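PDB 3RYS: adenosine deaminase 1 from Arthrobacter aurescens, which probably catalyses the zinc-dependent hydrolytic deamination of adenine to hypoxanthine, a step of purine salvage, with one zinc ion bound per subunit. Local coordinates for residues A[14-19]-A[312-317]; A[38-43]-A[72-77]; A[103-108]-A[149-154]; A[142-147]-A[168-173]; A[275-280]-A[308-313]. One frame throughout, in Å; residues are numbered along the deposited sequence.

Interaction 1 of 5, residues A[14-19]-A[312-317]; sequences PVAELH and ANSIRS. With ZN (zinc ion), chain C.
The first torsion of Ser-314 (chi1 86°) sets OG between its own backbone N and carbonyl carbon, on the side of helix 304-317 that faces strand 15-17, and there OG meets Ala-16. Leu-18 turns CG beside its own backbone N and extends from there, which carries CD1 to the same helix one turn further on. The polar link is a single bond: Ala-16 N donates to Ser-314 OG at 2.9 Å, with an N-H...O angle of 161°. Val-15 and Glu-17 pair with strand 95-102, so the amide of Ala-16 between them turns to the helix instead. Packing surrounds this bond. Ala-16 CB lies 4.4 Å from Ile-315 CG1, and Leu-18 CD1 rests 3.6 Å from Ser-317 CB. Ser-317 OG is held within its helix by Asn-313 O at 2.9 Å, above the plane of that carbonyl. The segment axes cross at 57°, helix against strand, as parts of the TIM-barrel fold. Further along the same segment, His-19 NE2 binds the zinc ion at 2.3 Å, alongside His-21, His-199 and Asp-280. Ser-314 OG also bonds to Ala-311 O, so the hydroxyl of this buried serine both accepts from the strand and donates back into its own helix, and a strand amide is satisfied by a side chain rather than by another strand.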
# COMPACT_ATOMS: atom_id res chain seq x y z
N PRO A 14 -6.30 -16.46 -1.67
CA PRO A 14 -5.56 -15.86 -2.78
C PRO A 14 -6.05 -14.43 -2.95
O PRO A 14 -7.24 -14.24 -3.19
CB PRO A 14 -5.98 -16.69 -3.99
CG PRO A 14 -6.70 -17.87 -3.45
CD PRO A 14 -7.28 -17.45 -2.15
N VAL A 15 -5.17 -13.44 -2.80
CA VAL A 15 -5.60 -12.05 -2.87
C VAL A 15 -4.73 -11.22 -3.80
O VAL A 15 -3.71 -11.70 -4.30
CB VAL A 15 -5.55 -11.35 -1.49
CG1 VAL A 15 -6.36 -12.13 -0.46
CG2 VAL A 15 -4.10 -11.19 -1.04
N ALA A 16 -5.15 -9.98 -4.01
CA ALA A 16 -4.27 -8.98 -4.60
C ALA A 16 -4.02 -7.89 -3.56
O ALA A 16 -4.95 -7.39 -2.94
CB ALA A 16 -4.90 -8.39 -5.85
N GLU A 17 -2.76 -7.53 -3.35
CA GLU A 17 -2.45 -6.39 -2.48
C GLU A 17 -2.33 -5.11 -3.31
O GLU A 17 -1.45 -4.98 -4.16
CB GLU A 17 -1.19 -6.65 -1.65
CG GLU A 17 -1.02 -5.67 -0.49
CD GLU A 17 -0.06 -6.17 0.59
OE1 GLU A 17 0.82 -7.00 0.28
OE2 GLU A 17 -0.20 -5.73 1.75
N LEU A 18 -3.24 -4.17 -3.05
CA LEU A 18 -3.32 -2.94 -3.83
C LEU A 18 -2.75 -1.74 -3.08
O LEU A 18 -2.49 -0.69 -3.67
CB LEU A 18 -4.78 -2.66 -4.21
CG LEU A 18 -5.53 -3.77 -4.94
CD1 LEU A 18 -6.95 -3.31 -5.26
CD2 LEU A 18 -4.79 -4.18 -6.20
N HIS A 19 -2.58 -1.89 -1.77
CA HIS A 19 -2.09 -0.82 -0.92
C HIS A 19 -0.86 -1.30 -0.16
O HIS A 19 -0.97 -1.97 0.86
CB HIS A 19 -3.19 -0.39 0.06
CG HIS A 19 -2.84 0.81 0.88
ND1 HIS A 19 -3.78 1.70 1.35
CD2 HIS A 19 -1.64 1.27 1.33
CE1 HIS A 19 -3.19 2.65 2.04
NE2 HIS A 19 -1.89 2.42 2.04
N ALA A 312 -11.89 -11.26 -3.32
CA ALA A 312 -12.40 -11.01 -4.67
C ALA A 312 -12.53 -9.52 -4.96
O ALA A 312 -12.32 -9.08 -6.09
CB ALA A 312 -13.73 -11.73 -4.88
N ASN A 313 -12.86 -8.73 -3.93
CA ASN A 313 -12.85 -7.29 -4.07
C ASN A 313 -11.47 -6.82 -4.54
O ASN A 313 -11.35 -6.12 -5.54
CB ASN A 313 -13.18 -6.61 -2.74
CG ASN A 313 -14.66 -6.66 -2.42
OD1 ASN A 313 -15.09 -6.20 -1.35
ND2 ASN A 313 -15.45 -7.22 -3.33
N SER A 314 -10.44 -7.24 -3.82
CA SER A 314 -9.08 -6.82 -4.12
C SER A 314 -8.69 -7.16 -5.56
O SER A 314 -7.89 -6.45 -6.18
CB SER A 314 -8.09 -7.48 -3.16
OG SER A 314 -7.71 -8.76 -3.62
N ILE A 315 -9.27 -8.23 -6.10
CA ILE A 315 -8.97 -8.62 -7.47
C ILE A 315 -9.76 -7.78 -8.46
O ILE A 315 -9.20 -7.29 -9.44
CB ILE A 315 -9.23 -10.12 -7.71
CG1 ILE A 315 -8.37 -10.97 -6.77
CG2 ILE A 315 -8.95 -10.48 -9.16
CD1 ILE A 315 -8.64 -12.45 -6.86
N ARG A 316 -11.05 -7.62 -8.20
CA ARG A 316 -11.90 -6.80 -9.06
C ARG A 316 -11.42 -5.36 -9.09
O ARG A 316 -11.62 -4.65 -10.07
CB ARG A 316 -13.35 -6.82 -8.59
CG ARG A 316 -14.01 -8.17 -8.61
CD ARG A 316 -15.51 -8.03 -8.41
NE ARG A 316 -16.12 -9.30 -8.03
CZ ARG A 316 -16.34 -9.68 -6.77
NH1 ARG A 316 -16.01 -8.87 -5.77
NH2 ARG A 316 -16.90 -10.85 -6.52
N SER A 317 -10.80 -4.93 -8.00
CA SER A 317 -10.37 -3.54 -7.86
C SER A 317 -8.99 -3.29 -8.45
O SER A 317 -8.64 -2.15 -8.78
CB SER A 317 -10.41 -3.12 -6.39
OG SER A 317 -11.70 -3.30 -5.83
ZN ZN C . -0.37 3.80 3.09

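Interaction 2 of 5, residues A[38-43]-A[72-77]; sequences NGIELP and VLQTEQ
Val-72, Asn-38 and Ile-40 carry this surface contact, where a Schellman motif ending helix 28-37 meets the N-terminal cap of helix 76-92. Gly-39, with positive phi, is the first residue to leave the helix, and the chain beyond it runs roughly antiparallel to 72-75. Ile-40 sends its long branch across: CG1 stands beside the backbone N (chi1 -69°), and CD1 ends 3.8 Å from Val-72 CA. The same methyl comes within 4.1 Å of Gln-74 CG, the two side chains meeting at a slant. Val-72 turns its own CG1 to Leu-42, whose CD2 lies 3.9 Å away with the side chains nearly at right angles; Phe-32 and Ala-35 of helix 28-37 pack on Leu-42 as well. Asn-38 brings its flat end to Gln-74, CG to CG 3.9 Å, and the two amide planes stand almost perpendicular (88°). With an alanine in place of Asn-38, the bent aliphatic part of Gln-74 would probably lose the group it rests on and be freer to turn. Thr-75 is the N-cap of helix 76-92: its side chain caps a backbone N of the first turn, while Asp-78 OD2 accepts from Thr-75 N, completing a capping box. Asp-78 OD2 takes a second bond from Gln-74 N, and Gln-74 OE1 has a weak bond from Arg-110 NH2.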
# COMPACT_ATOMS: atom_id res chain seq x y z
N ASN A 38 26.76 -0.96 2.77
CA ASN A 38 27.03 0.40 2.32
C ASN A 38 27.97 1.13 3.27
O ASN A 38 28.25 2.32 3.09
CB ASN A 38 25.72 1.19 2.18
CG ASN A 38 24.93 0.77 0.96
OD1 ASN A 38 23.70 0.84 0.96
ND2 ASN A 38 25.62 0.33 -0.08
N GLY A 39 28.46 0.40 4.27
CA GLY A 39 29.32 0.99 5.28
C GLY A 39 28.67 2.20 5.92
O GLY A 39 29.29 3.24 6.10
N ILE A 40 27.39 2.06 6.26
CA ILE A 40 26.65 3.13 6.90
C ILE A 40 26.55 2.91 8.40
O ILE A 40 26.25 1.80 8.85
CB ILE A 40 25.23 3.26 6.31
CG1 ILE A 40 25.30 3.78 4.87
CG2 ILE A 40 24.37 4.18 7.17
CD1 ILE A 40 23.96 3.75 4.16
N GLU A 41 26.83 3.96 9.16
CA GLU A 41 26.64 3.94 10.60
C GLU A 41 25.17 4.21 10.93
O GLU A 41 24.62 5.23 10.52
CB GLU A 41 27.52 5.00 11.26
CG GLU A 41 27.33 5.13 12.77
CD GLU A 41 27.86 3.93 13.53
OE1 GLU A 41 28.71 3.20 12.97
OE2 GLU A 41 27.42 3.71 14.68
N LEU A 42 24.55 3.28 11.65
CA LEU A 42 23.16 3.44 12.06
C LEU A 42 23.06 4.10 13.45
O LEU A 42 23.93 3.90 14.30
CB LEU A 42 22.44 2.09 12.05
CG LEU A 42 22.16 1.48 10.67
CD1 LEU A 42 21.50 0.10 10.79
CD2 LEU A 42 21.29 2.41 9.84
N PRO A 43 21.99 4.89 13.67
CA PRO A 43 21.74 5.56 14.96
C PRO A 43 21.22 4.59 16.02
O PRO A 43 20.60 5.04 16.98
CB PRO A 43 20.64 6.57 14.62
CG PRO A 43 20.52 6.59 13.13
CD PRO A 43 20.98 5.25 12.66
N VAL A 72 19.55 3.57 4.20
CA VAL A 72 20.39 2.44 3.81
C VAL A 72 20.23 2.08 2.33
O VAL A 72 21.01 1.29 1.79
CB VAL A 72 20.13 1.19 4.68
CG1 VAL A 72 20.38 1.50 6.15
CG2 VAL A 72 18.71 0.68 4.46
N LEU A 73 19.21 2.65 1.69
CA LEU A 73 18.95 2.38 0.28
C LEU A 73 19.77 3.28 -0.63
O LEU A 73 19.33 4.38 -0.97
CB LEU A 73 17.46 2.59 -0.02
CG LEU A 73 16.47 1.69 0.71
CD1 LEU A 73 15.04 2.10 0.40
CD2 LEU A 73 16.73 0.23 0.35
N GLN A 74 20.94 2.82 -1.04
CA GLN A 74 21.86 3.64 -1.84
C GLN A 74 21.97 3.19 -3.29
O GLN A 74 22.02 4.02 -4.21
CB GLN A 74 23.26 3.64 -1.21
CG GLN A 74 23.33 4.27 0.17
CD GLN A 74 22.91 5.72 0.16
OE1 GLN A 74 22.11 6.15 0.99
NE2 GLN A 74 23.45 6.49 -0.78
N THR A 75 22.03 1.89 -3.50
CA THR A 75 22.34 1.34 -4.81
C THR A 75 21.14 0.63 -5.42
O THR A 75 20.19 0.27 -4.72
CB THR A 75 23.50 0.33 -4.74
OG1 THR A 75 23.04 -0.89 -4.13
CG2 THR A 75 24.65 0.90 -3.92
N GLU A 76 21.21 0.43 -6.73
CA GLU A 76 20.20 -0.29 -7.46
C GLU A 76 19.97 -1.65 -6.80
O GLU A 76 18.84 -2.10 -6.65
CB GLU A 76 20.64 -0.46 -8.91
CG GLU A 76 19.51 -0.47 -9.92
CD GLU A 76 19.95 -0.02 -11.30
OE1 GLU A 76 20.44 1.13 -11.43
OE2 GLU A 76 19.80 -0.81 -12.26
N GLN A 77 21.06 -2.30 -6.40
CA GLN A 77 20.99 -3.61 -5.76
C GLN A 77 20.17 -3.53 -4.48
O GLN A 77 19.38 -4.43 -4.18
CB GLN A 77 22.41 -4.13 -5.46
CG GLN A 77 22.47 -5.59 -5.00
CD GLN A 77 21.80 -6.54 -5.98
OE1 GLN A 77 21.73 -6.28 -7.18
NE2 GLN A 77 21.30 -7.66 -5.47

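Interaction 3 of 5, residues A[103-108]-A[149-154]; sequences DPQAHT and DSALEV
Pro-104 O is gripped by two amides, His-107 N at 3.1 Å and Thr-108 N at 3.0 Å, at the short helix 104-108, where Pro-104 packs against Val-154. In this TIM-barrel protein that helix follows strand 95-102, and helix 148-160 follows the neighbouring strand 135-143; the two helical segments cross at 92°, with axes 11.3 Å apart, so side chains must bridge the distance. Val-154 does so with both methyls. Its first torsion (174°) places CG1 opposite the backbone N, where it meets Pro-104 CB at 4.1 Å, while CG2 touches Gln-105 CG at 4.0 Å. Leu-114 of helix 114-125 packs on both Pro-104 and Val-154 and covers the seam. Gln-105, extended beyond CG, reaches on to the helix surface between Ser-150 and Ala-151. Its two amide ends have different roles. NE2 only packs here, 3.9 Å from Ala-151 CA and 3.8 Å from Ser-150 OG, a hydroxyl that is bonded to Ser-147 OG. Gln-105 OE1 anchors the group on the sheet, accepting a hydrogen bond from Leu-143 N.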
# COMPACT_ATOMS: atom_id res chain seq x y z
N ASP A 103 8.05 5.86 -3.06
CA ASP A 103 8.16 7.30 -2.89
C ASP A 103 9.44 7.81 -3.55
O ASP A 103 10.47 7.97 -2.89
CB ASP A 103 8.16 7.69 -1.41
CG ASP A 103 6.90 7.25 -0.68
OD1 ASP A 103 5.86 7.05 -1.34
OD2 ASP A 103 6.95 7.12 0.57
N PRO A 104 9.37 8.09 -4.86
CA PRO A 104 10.54 8.57 -5.60
C PRO A 104 11.25 9.70 -4.86
O PRO A 104 12.48 9.68 -4.74
CB PRO A 104 9.92 9.12 -6.90
CG PRO A 104 8.65 8.40 -7.04
CD PRO A 104 8.14 8.13 -5.67
N GLN A 105 10.48 10.66 -4.35
CA GLN A 105 11.06 11.84 -3.70
C GLN A 105 11.80 11.51 -2.40
O GLN A 105 12.73 12.22 -2.03
CB GLN A 105 9.97 12.88 -3.42
CG GLN A 105 9.40 13.55 -4.65
CD GLN A 105 8.03 14.14 -4.39
OE1 GLN A 105 7.07 13.42 -4.15
NE2 GLN A 105 7.93 15.47 -4.45
N ALA A 106 11.39 10.46 -1.70
CA ALA A 106 12.03 10.09 -0.45
C ALA A 106 13.45 9.58 -0.69
O ALA A 106 14.23 9.41 0.25
CB ALA A 106 11.21 9.06 0.29
N HIS A 107 13.78 9.34 -1.95
CA HIS A 107 15.11 8.89 -2.31
C HIS A 107 15.90 9.97 -3.07
O HIS A 107 17.10 10.12 -2.87
CB HIS A 107 15.05 7.58 -3.10
CG HIS A 107 14.13 6.58 -2.49
ND1 HIS A 107 12.94 6.19 -3.08
CD2 HIS A 107 14.20 5.90 -1.32
CE1 HIS A 107 12.33 5.31 -2.31
NE2 HIS A 107 13.07 5.12 -1.23
N THR A 108 15.22 10.71 -3.93
CA THR A 108 15.87 11.79 -4.67
C THR A 108 16.24 12.93 -3.73
O THR A 108 17.17 13.70 -4.01
CB THR A 108 14.99 12.31 -5.83
OG1 THR A 108 13.78 12.89 -5.31
CG2 THR A 108 14.63 11.19 -6.80
N ASP A 149 4.83 21.56 -7.20
CA ASP A 149 5.71 21.88 -8.32
C ASP A 149 6.86 20.89 -8.42
O ASP A 149 7.25 20.50 -9.53
CB ASP A 149 6.22 23.32 -8.22
CG ASP A 149 5.15 24.35 -8.55
OD1 ASP A 149 4.24 24.03 -9.36
OD2 ASP A 149 5.21 25.47 -8.00
N SER A 150 7.40 20.49 -7.28
CA SER A 150 8.47 19.50 -7.27
C SER A 150 7.94 18.12 -7.65
O SER A 150 8.65 17.33 -8.27
CB SER A 150 9.16 19.45 -5.91
OG SER A 150 8.22 19.20 -4.88
N ALA A 151 6.70 17.84 -7.28
CA ALA A 151 6.06 16.59 -7.67
C ALA A 151 5.87 16.55 -9.18
O ALA A 151 6.05 15.51 -9.82
CB ALA A 151 4.73 16.42 -6.96
N LEU A 152 5.51 17.70 -9.75
CA LEU A 152 5.32 17.81 -11.20
C LEU A 152 6.63 17.65 -11.94
O LEU A 152 6.67 17.05 -13.02
CB LEU A 152 4.65 19.14 -11.56
CG LEU A 152 3.13 19.17 -11.39
CD1 LEU A 152 2.60 20.61 -11.29
CD2 LEU A 152 2.45 18.42 -12.52
N GLU A 153 7.71 18.17 -11.37
CA GLU A 153 9.02 18.05 -12.01
C GLU A 153 9.52 16.61 -11.98
O GLU A 153 10.09 16.14 -12.96
CB GLU A 153 10.03 19.00 -11.38
CG GLU A 153 9.97 20.41 -11.94
CD GLU A 153 11.06 21.31 -11.39
OE1 GLU A 153 11.94 20.81 -10.66
OE2 GLU A 153 11.03 22.52 -11.69
N VAL A 154 9.31 15.93 -10.86
CA VAL A 154 9.69 14.52 -10.75
C VAL A 154 8.87 13.67 -11.72
O VAL A 154 9.41 12.80 -12.41
CB VAL A 154 9.51 13.99 -9.31
CG1 VAL A 154 9.78 12.49 -9.25
CG2 VAL A 154 10.43 14.74 -8.35

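Interaction 4 of 5, residues A[142-147]-A[168-173]; sequences FLRDMS and IGLDSA. With ADE (adenine), chain D.
The Phe-142 ring presents an edge to strand 167-171: Gly-169 O lies in its plane, 3.5 Å from CD2, and Ile-168 CG2 is also at that rim, while Ala-151 and Leu-155 of helix 148-160 touch the ring too. The Arg-144 guanidinium has Leu-170 CD1 over one face, modelled doubtfully close, and a water at its edge. That water accepts from Arg-144 NH1 at 3.0 Å and donates to Ser-172 O at 2.7 Å. With CG between its backbone N and carbonyl carbon (chi1 65°) and a bend at chi3, Arg-144 folds back across the other strand's end, where NH2 reaches Asn-177 O and NH1 reaches His-199 O. A leucine in its place would probably leave Asn-177 O, His-199 O and the water without the donor that Arg-144 supplies. The parallel backbones are zipped by Phe-142 N to Gly-169 O, Asp-171 N to Phe-142 O (3.1 Å) and Arg-144 N to Asp-171 O (2.9 Å, 168°). Beyond the strands, Ser-172 OG sits close to both carboxylate oxygens of Asp-145, a weak pairing, and also bonds to Tyr-67 OH. Ser-172 N donates to adenine N3 at 2.9 Å, and Asp-171 CB lies 3.6 Å from that atom. Strand 135-143, helix 148-160 and strand 167-171 form a beta-alpha-beta crossover of the TIM barrel, whose C-terminal strand ends carry the substrate pocket, as in the adenosine deaminase family.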
# COMPACT_ATOMS: atom_id res chain seq x y z
N PHE A 142 3.60 10.30 -4.43
CA PHE A 142 4.18 11.61 -4.18
C PHE A 142 3.95 12.08 -2.74
O PHE A 142 2.89 11.84 -2.17
CB PHE A 142 3.66 12.61 -5.21
CG PHE A 142 4.08 12.29 -6.62
CD1 PHE A 142 5.21 12.89 -7.17
CD2 PHE A 142 3.38 11.38 -7.38
CE1 PHE A 142 5.61 12.59 -8.46
CE2 PHE A 142 3.79 11.07 -8.68
CZ PHE A 142 4.90 11.68 -9.21
N LEU A 143 4.95 12.74 -2.17
CA LEU A 143 4.87 13.19 -0.78
C LEU A 143 4.05 14.46 -0.66
O LEU A 143 4.49 15.54 -1.05
CB LEU A 143 6.28 13.42 -0.22
CG LEU A 143 7.23 12.24 -0.46
CD1 LEU A 143 8.61 12.53 0.11
CD2 LEU A 143 6.66 10.95 0.11
N ARG A 144 2.85 14.33 -0.11
CA ARG A 144 1.90 15.44 -0.08
C ARG A 144 2.37 16.63 0.75
O ARG A 144 1.83 17.72 0.62
CB ARG A 144 0.53 14.96 0.41
CG ARG A 144 0.52 14.48 1.85
CD ARG A 144 -0.73 13.66 2.12
NE ARG A 144 -1.92 14.31 1.57
CZ ARG A 144 -3.07 13.69 1.35
NH1 ARG A 144 -3.20 12.40 1.63
NH2 ARG A 144 -4.10 14.36 0.85
N ASP A 145 3.38 16.42 1.60
CA ASP A 145 3.93 17.51 2.40
C ASP A 145 5.16 18.15 1.76
O ASP A 145 5.95 18.81 2.42
CB ASP A 145 4.23 17.07 3.84
CG ASP A 145 5.02 15.77 3.91
OD1 ASP A 145 5.51 15.29 2.87
OD2 ASP A 145 5.15 15.23 5.03
N MET A 146 5.32 17.91 0.46
CA MET A 146 6.26 18.67 -0.35
C MET A 146 5.46 19.39 -1.42
O MET A 146 4.27 19.09 -1.61
CB MET A 146 7.31 17.76 -0.98
CG MET A 146 8.27 17.13 0.00
SD MET A 146 9.67 16.40 -0.86
CE MET A 146 10.45 15.49 0.47
N SER A 147 6.08 20.32 -2.12
CA SER A 147 5.35 21.16 -3.06
C SER A 147 4.76 20.33 -4.20
O SER A 147 5.24 19.23 -4.49
CB SER A 147 6.24 22.27 -3.61
OG SER A 147 7.22 21.75 -4.51
N ILE A 168 -0.13 6.67 -10.47
CA ILE A 168 0.42 7.65 -9.56
C ILE A 168 -0.34 7.61 -8.24
O ILE A 168 -1.54 7.33 -8.22
CB ILE A 168 0.35 9.06 -10.17
CG1 ILE A 168 1.41 9.20 -11.26
CG2 ILE A 168 0.52 10.13 -9.12
CD1 ILE A 168 1.65 10.63 -11.68
N GLY A 169 0.37 7.88 -7.15
CA GLY A 169 -0.23 7.82 -5.83
C GLY A 169 0.05 9.08 -5.03
O GLY A 169 0.76 9.97 -5.49
N LEU A 170 -0.50 9.14 -3.83
CA LEU A 170 -0.37 10.32 -2.99
C LEU A 170 -0.38 9.90 -1.53
O LEU A 170 -1.38 9.39 -1.03
CB LEU A 170 -1.52 11.29 -3.29
CG LEU A 170 -1.46 12.78 -2.94
CD1 LEU A 170 -1.96 13.03 -1.53
CD2 LEU A 170 -0.07 13.37 -3.14
N ASP A 171 0.75 10.08 -0.84
CA ASP A 171 0.83 9.70 0.56
C ASP A 171 1.61 10.71 1.41
O ASP A 171 1.70 11.89 1.05
CB ASP A 171 1.41 8.29 0.71
CG ASP A 171 2.81 8.15 0.14
OD1 ASP A 171 3.39 9.17 -0.30
OD2 ASP A 171 3.35 7.02 0.13
N SER A 172 2.16 10.24 2.53
CA SER A 172 2.80 11.09 3.53
C SER A 172 1.77 11.85 4.38
O SER A 172 0.57 11.57 4.31
CB SER A 172 3.81 12.05 2.88
OG SER A 172 4.70 12.56 3.86
N ALA A 173 2.24 12.82 5.17
CA ALA A 173 1.39 13.51 6.15
C ALA A 173 0.11 14.11 5.56
O ALA A 173 0.15 15.08 4.82
CB ALA A 173 2.19 14.58 6.89
N9 ADE D . 3.51 6.64 3.74
C8 ADE D . 3.71 5.29 3.86
N7 ADE D . 2.68 4.64 4.35
C5 ADE D . 1.74 5.64 4.58
C6 ADE D . 0.43 5.61 5.10
N6 ADE D . -0.17 4.48 5.50
N1 ADE D . -0.23 6.78 5.19
C2 ADE D . 0.38 7.90 4.79
N3 ADE D . 1.60 8.06 4.28
C4 ADE D . 2.24 6.88 4.21
O HOH W 1 -1.33 10.37 2.82

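Interaction 5 of 5, residues A[275-280]-A[308-313]; sequences VCVNSD and ATLAAN. With ZN (zinc ion), chain C; ADE (adenine), chain D.
Leu-310 lays its forked end against strand 275-277, CD1 meeting Val-277 CG2 at 3.6 Å and CD2 meeting Val-275 CG2 at 4.1 Å. Its CG stands beside the backbone N (chi1 -67°), which swings the fork off helix 304-317 toward the strand. Leu-310 and Val-275 run side by side in the same direction, whereas Val-277 meets the leucine at a slant. Between these two valines, Cys-276 brings only CB near, 3.9 Å from Leu-310 O. Asn-313, one turn further on, sets its CB 3.3 Å from Val-275 O. A water bridges the two segments: it accepts from Val-277 N at 2.8 Å and gives a weak bond to Leu-310 O, so strand amide and helix carbonyl are joined through one molecule. Strand and helix segments cross nearly at right angles (100°), as parts of the TIM barrel in which the strand pairs with 244-246, Cys-276 bonding to Leu-244 through the backbone. Around the apolar core, Leu-265, Met-268 and Leu-269 of helix 265-270 pack on Val-275, with Leu-269 also on Leu-310, and Phe-293 and Leu-296 of helix 289-300 pack on Val-277. Past the strand, the chain enters the active site. Asp-280 OD2 binds the zinc ion at 2.3 Å, and adenine N6 approaches the metal as well, at 2.5 Å. The other carboxylate oxygen, OD1, lies beside N6 and is held by Ser-250 OG. One residue earlier, Ser-279 OG lies close to Glu-17 OE2, a probable hydrogen bond modelled doubtfully short.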
# COMPACT_ATOMS: atom_id res chain seq x y z
N VAL A 275 -14.54 -2.67 -0.12
CA VAL A 275 -13.29 -2.67 0.64
C VAL A 275 -12.45 -3.92 0.43
O VAL A 275 -12.97 -4.99 0.10
CB VAL A 275 -13.55 -2.52 2.15
CG1 VAL A 275 -13.99 -1.10 2.48
CG2 VAL A 275 -14.58 -3.55 2.60
N CYS A 276 -11.14 -3.78 0.62
CA CYS A 276 -10.23 -4.91 0.61
C CYS A 276 -9.16 -4.73 1.69
O CYS A 276 -9.00 -3.64 2.24
CB CYS A 276 -9.58 -5.09 -0.77
SG CYS A 276 -8.52 -3.73 -1.31
N VAL A 277 -8.45 -5.82 1.98
CA VAL A 277 -7.49 -5.86 3.08
C VAL A 277 -6.06 -5.73 2.57
O VAL A 277 -5.66 -6.43 1.64
CB VAL A 277 -7.64 -7.17 3.88
CG1 VAL A 277 -6.61 -7.25 4.98
CG2 VAL A 277 -9.05 -7.27 4.45
N ASN A 278 -5.29 -4.84 3.19
CA ASN A 278 -3.92 -4.56 2.79
C ASN A 278 -3.00 -4.41 4.00
O ASN A 278 -3.47 -4.07 5.10
CB ASN A 278 -3.86 -3.30 1.93
CG ASN A 278 -4.82 -3.35 0.75
OD1 ASN A 278 -6.02 -3.14 0.89
ND2 ASN A 278 -4.27 -3.63 -0.43
N SER A 279 -1.71 -4.65 3.83
CA SER A 279 -0.78 -4.57 4.96
C SER A 279 -0.07 -3.22 5.03
O SER A 279 0.51 -2.87 6.07
CB SER A 279 0.22 -5.73 4.95
OG SER A 279 1.09 -5.68 3.83
N ASP A 280 -0.12 -2.46 3.93
CA ASP A 280 0.35 -1.07 3.90
C ASP A 280 1.86 -0.93 4.07
O ASP A 280 2.59 -0.75 3.10
CB ASP A 280 -0.40 -0.23 4.95
CG ASP A 280 -0.18 1.26 4.77
OD1 ASP A 280 -0.43 2.02 5.73
OD2 ASP A 280 0.26 1.67 3.68
N ALA A 308 -13.34 -14.41 1.65
CA ALA A 308 -13.36 -14.58 0.20
C ALA A 308 -13.87 -13.32 -0.49
O ALA A 308 -13.31 -12.89 -1.50
CB ALA A 308 -14.21 -15.77 -0.18
N THR A 309 -14.93 -12.74 0.05
CA THR A 309 -15.48 -11.52 -0.51
C THR A 309 -14.40 -10.43 -0.55
O THR A 309 -14.23 -9.76 -1.57
CB THR A 309 -16.71 -11.03 0.29
OG1 THR A 309 -17.75 -12.01 0.20
CG2 THR A 309 -17.22 -9.70 -0.25
N LEU A 310 -13.67 -10.28 0.56
CA LEU A 310 -12.58 -9.32 0.65
C LEU A 310 -11.52 -9.59 -0.41
O LEU A 310 -11.03 -8.66 -1.07
CB LEU A 310 -11.94 -9.37 2.04
CG LEU A 310 -12.82 -8.89 3.18
CD1 LEU A 310 -12.15 -9.14 4.52
CD2 LEU A 310 -13.16 -7.42 3.02
N ALA A 311 -11.17 -10.86 -0.57
CA ALA A 311 -10.20 -11.29 -1.57
C ALA A 311 -10.65 -10.91 -2.98
O ALA A 311 -9.88 -10.33 -3.75
CB ALA A 311 -9.99 -12.80 -1.48
N ALA A 312 -11.89 -11.26 -3.32
CA ALA A 312 -12.40 -11.01 -4.67
C ALA A 312 -12.53 -9.52 -4.96
O ALA A 312 -12.32 -9.08 -6.09
CB ALA A 312 -13.73 -11.73 -4.88
N ASN A 313 -12.86 -8.73 -3.93
CA ASN A 313 -12.85 -7.29 -4.07
C ASN A 313 -11.47 -6.82 -4.54
O ASN A 313 -11.35 -6.12 -5.54
CB ASN A 313 -13.18 -6.61 -2.74
CG ASN A 313 -14.66 -6.66 -2.42
OD1 ASN A 313 -15.09 -6.20 -1.35
ND2 ASN A 313 -15.45 -7.22 -3.33
ZN ZN C . -0.37 3.80 3.09
N9 ADE D . 3.51 6.64 3.74
C8 ADE D . 3.71 5.29 3.86
N7 ADE D . 2.68 4.64 4.35
C5 ADE D . 1.74 5.64 4.58
C6 ADE D . 0.43 5.61 5.10
N6 ADE D . -0.17 4.48 5.50
N1 ADE D . -0.23 6.78 5.19
C2 ADE D . 0.38 7.90 4.79
N3 ADE D . 1.60 8.06 4.28
C4 ADE D . 2.24 6.88 4.21
O HOH W 2 -8.61 -8.20 0.57

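Interactions 1 and 5 are neighbours, with centres 5 Å apart: both end on helix 304-317 and share Ala-312 and Asn-313, and the chain at or beyond their strands supplies His-19 and Asp-280 to one zinc ion. Interaction 1 encloses interactions 2, 3 and 4 along the sequence and reaches the same parallel sheet as interaction 4. Interactions 3 and 4 alternate in sequence, centres 9 Å apart, and meet through strand 135-143 and helix 148-160. Interactions 4 and 5, centres 24 Å apart, both touch adenine. Interactions 1, 4 and 5 thus bring zinc or adenine contacts from different parts of the barrel, whereas interaction 2, 33 Å from interaction 1 between centres, lies away from the annotated sites.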